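Local coordinates for protein monoglyceride lipase (Saccharomyces cerevisiae, PDB 4ZWN) that hydrolyses monoacylglycerols, preferring monounsaturated ones, to free fatty acids and glycerol, and also takes part in breaking down fatty acid ethyl esters, at residues 173-177 and 178-182. The protein carries 2 engineered substitutions. Sequence-based numbering, arbitrary orientation.
Sequences IILHP and HTMYN
His176 caps the start of helix 177-182 with its own imidazole: ND1 accepts the backbone N-H of His178 at 3.0 Å, a nearly straight bond (163° at the hydrogen) that reaches the ring 18° out of its plane. This is a side-chain N-cap, on the segment that follows strand 165-169 of the alpha/beta-hydrolase sheet. The ring gets there because CG stands anti to the backbone N (chi1 -171°), and Pro177 CD rests over the rim of one imidazole face. On the backbone side, His176 O takes Met180 N at 3.1 Å, plus a weak bond from Thr179 N. One residue further along, Pro177 O receives Tyr181 N at 2.9 Å. Leu175 and Met180 form the apolar part, their side chains crossing at a slant with Leu175 CB 3.6 Å from Met180 CG. Further out, Thr179 OG1 hydrogen-bonds Thr273 O and the backbone of His176 pairs with Ile274, tying the helix start to the segment just after Asp272, the probable charge-relay acid; Leu175 also packs on Met240 of helix 233-248. At the Tyr181 ring, Pro177 O sits near the plane, at the edge, 3.1 Å from CD1.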
loop_
_atom_site.group_PDB
_atom_site.type_symbol
_atom_site.label_atom_id
_atom_site.label_comp_id
_atom_site.label_asym_id
_atom_site.label_seq_id
_atom_site.Cartn_x
_atom_site.Cartn_y
_atom_site.Cartn_z
ATOM N N ILE A 173 10.156 0.070 4.889
ATOM C CA ILE A 173 10.829 0.619 6.054
ATOM C C ILE A 173 12.324 0.725 5.748
ATOM O O ILE A 173 12.889 1.818 5.753
ATOM C CB ILE A 173 10.569 -0.237 7.310
ATOM C CG1 ILE A 173 9.071 -0.222 7.640
ATOM C CG2 ILE A 173 11.368 0.281 8.487
ATOM C CD1 ILE A 173 8.694 -0.964 8.911
ATOM N N ILE A 174 12.955 -0.408 5.459
ATOM C CA ILE A 174 14.323 -0.407 4.948
ATOM C C ILE A 174 14.438 -1.306 3.726
ATOM O O ILE A 174 13.879 -2.403 3.694
ATOM C CB ILE A 174 15.345 -0.879 6.002
ATOM C CG1 ILE A 174 14.852 -2.153 6.693
ATOM C CG2 ILE A 174 15.617 0.219 7.012
ATOM C CD1 ILE A 174 15.913 -2.847 7.513
ATOM N N LEU A 175 15.169 -0.841 2.720
ATOM C CA LEU A 175 15.438 -1.661 1.547
ATOM C C LEU A 175 16.271 -2.882 1.922
ATOM O O LEU A 175 17.091 -2.835 2.840
ATOM C CB LEU A 175 16.157 -0.849 0.468
ATOM C CG LEU A 175 15.400 0.327 -0.147
ATOM C CD1 LEU A 175 16.264 1.038 -1.177
ATOM C CD2 LEU A 175 14.104 -0.152 -0.772
ATOM N N HIS A 176 16.039 -3.976 1.205
ATOM C CA HIS A 176 16.828 -5.192 1.340
ATOM C C HIS A 176 18.186 -4.990 0.674
ATOM O O HIS A 176 18.264 -4.344 -0.371
ATOM C CB HIS A 176 16.081 -6.371 0.712
ATOM C CG HIS A 176 16.697 -7.707 0.986
ATOM N ND1 HIS A 176 17.793 -8.177 0.296
ATOM C CD2 HIS A 176 16.360 -8.680 1.866
ATOM C CE1 HIS A 176 18.109 -9.380 0.744
ATOM N NE2 HIS A 176 17.255 -9.708 1.697
ATOM N N PRO A 177 19.259 -5.533 1.280
ATOM C CA PRO A 177 20.627 -5.393 0.761
ATOM C C PRO A 177 20.754 -5.729 -0.725
ATOM O O PRO A 177 21.526 -5.089 -1.437
ATOM C CB PRO A 177 21.420 -6.389 1.609
ATOM C CG PRO A 177 20.694 -6.419 2.903
ATOM C CD PRO A 177 19.235 -6.271 2.556
ATOM N N HIS A 178 19.994 -6.717 -1.181
ATOM C CA HIS A 178 20.005 -7.113 -2.582
ATOM C C HIS A 178 19.604 -5.956 -3.492
ATOM O O HIS A 178 20.182 -5.766 -4.561
ATOM C CB HIS A 178 19.072 -8.299 -2.801
ATOM C CG HIS A 178 19.001 -8.759 -4.220
ATOM N ND1 HIS A 178 18.107 -8.235 -5.131
ATOM C CD2 HIS A 178 19.710 -9.700 -4.889
ATOM C CE1 HIS A 178 18.271 -8.832 -6.297
ATOM N NE2 HIS A 178 19.235 -9.725 -6.177
ATOM N N THR A 179 18.615 -5.182 -3.058
ATOM C CA THR A 179 18.154 -4.033 -3.829
ATOM C C THR A 179 19.144 -2.868 -3.747
ATOM O O THR A 179 19.406 -2.196 -4.745
ATOM C CB THR A 179 16.758 -3.567 -3.358
ATOM O OG1 THR A 179 15.790 -4.576 -3.676
ATOM C CG2 THR A 179 16.356 -2.266 -4.044
ATOM N N MET A 180 19.705 -2.639 -2.563
ATOM C CA MET A 180 20.650 -1.539 -2.383
ATOM C C MET A 180 21.950 -1.774 -3.152
ATOM O O MET A 180 22.542 -0.834 -3.680
ATOM C CB MET A 180 20.946 -1.325 -0.899
ATOM C CG MET A 180 19.700 -1.090 -0.060
ATOM S SD MET A 180 20.056 -0.684 1.661
ATOM C CE MET A 180 20.692 0.978 1.475
ATOM N N TYR A 181 22.385 -3.030 -3.221
ATOM C CA TYR A 181 23.588 -3.389 -3.970
ATOM C C TYR A 181 23.393 -3.303 -5.486
ATOM O O TYR A 181 24.274 -2.829 -6.200
ATOM C CB TYR A 181 24.049 -4.802 -3.596
ATOM C CG TYR A 181 24.999 -4.860 -2.417
ATOM C CD1 TYR A 181 24.567 -4.554 -1.134
ATOM C CD2 TYR A 181 26.326 -5.235 -2.588
ATOM C CE1 TYR A 181 25.429 -4.610 -0.055
ATOM C CE2 TYR A 181 27.193 -5.295 -1.515
ATOM C CZ TYR A 181 26.739 -4.982 -0.251
ATOM O OH TYR A 181 27.595 -5.040 0.823
ATOM N N ASN A 182 22.243 -3.759 -5.974
ATOM C CA ASN A 182 22.001 -3.827 -7.413
ATOM C C ASN A 182 21.396 -2.561 -7.998
ATOM O O ASN A 182 21.501 -2.313 -9.196
ATOM C CB ASN A 182 21.094 -5.008 -7.743
ATOM C CG ASN A 182 21.780 -6.333 -7.542
ATOM O OD1 ASN A 182 21.346 -7.147 -6.730
ATOM N ND2 ASN A 182 22.859 -6.562 -8.281
#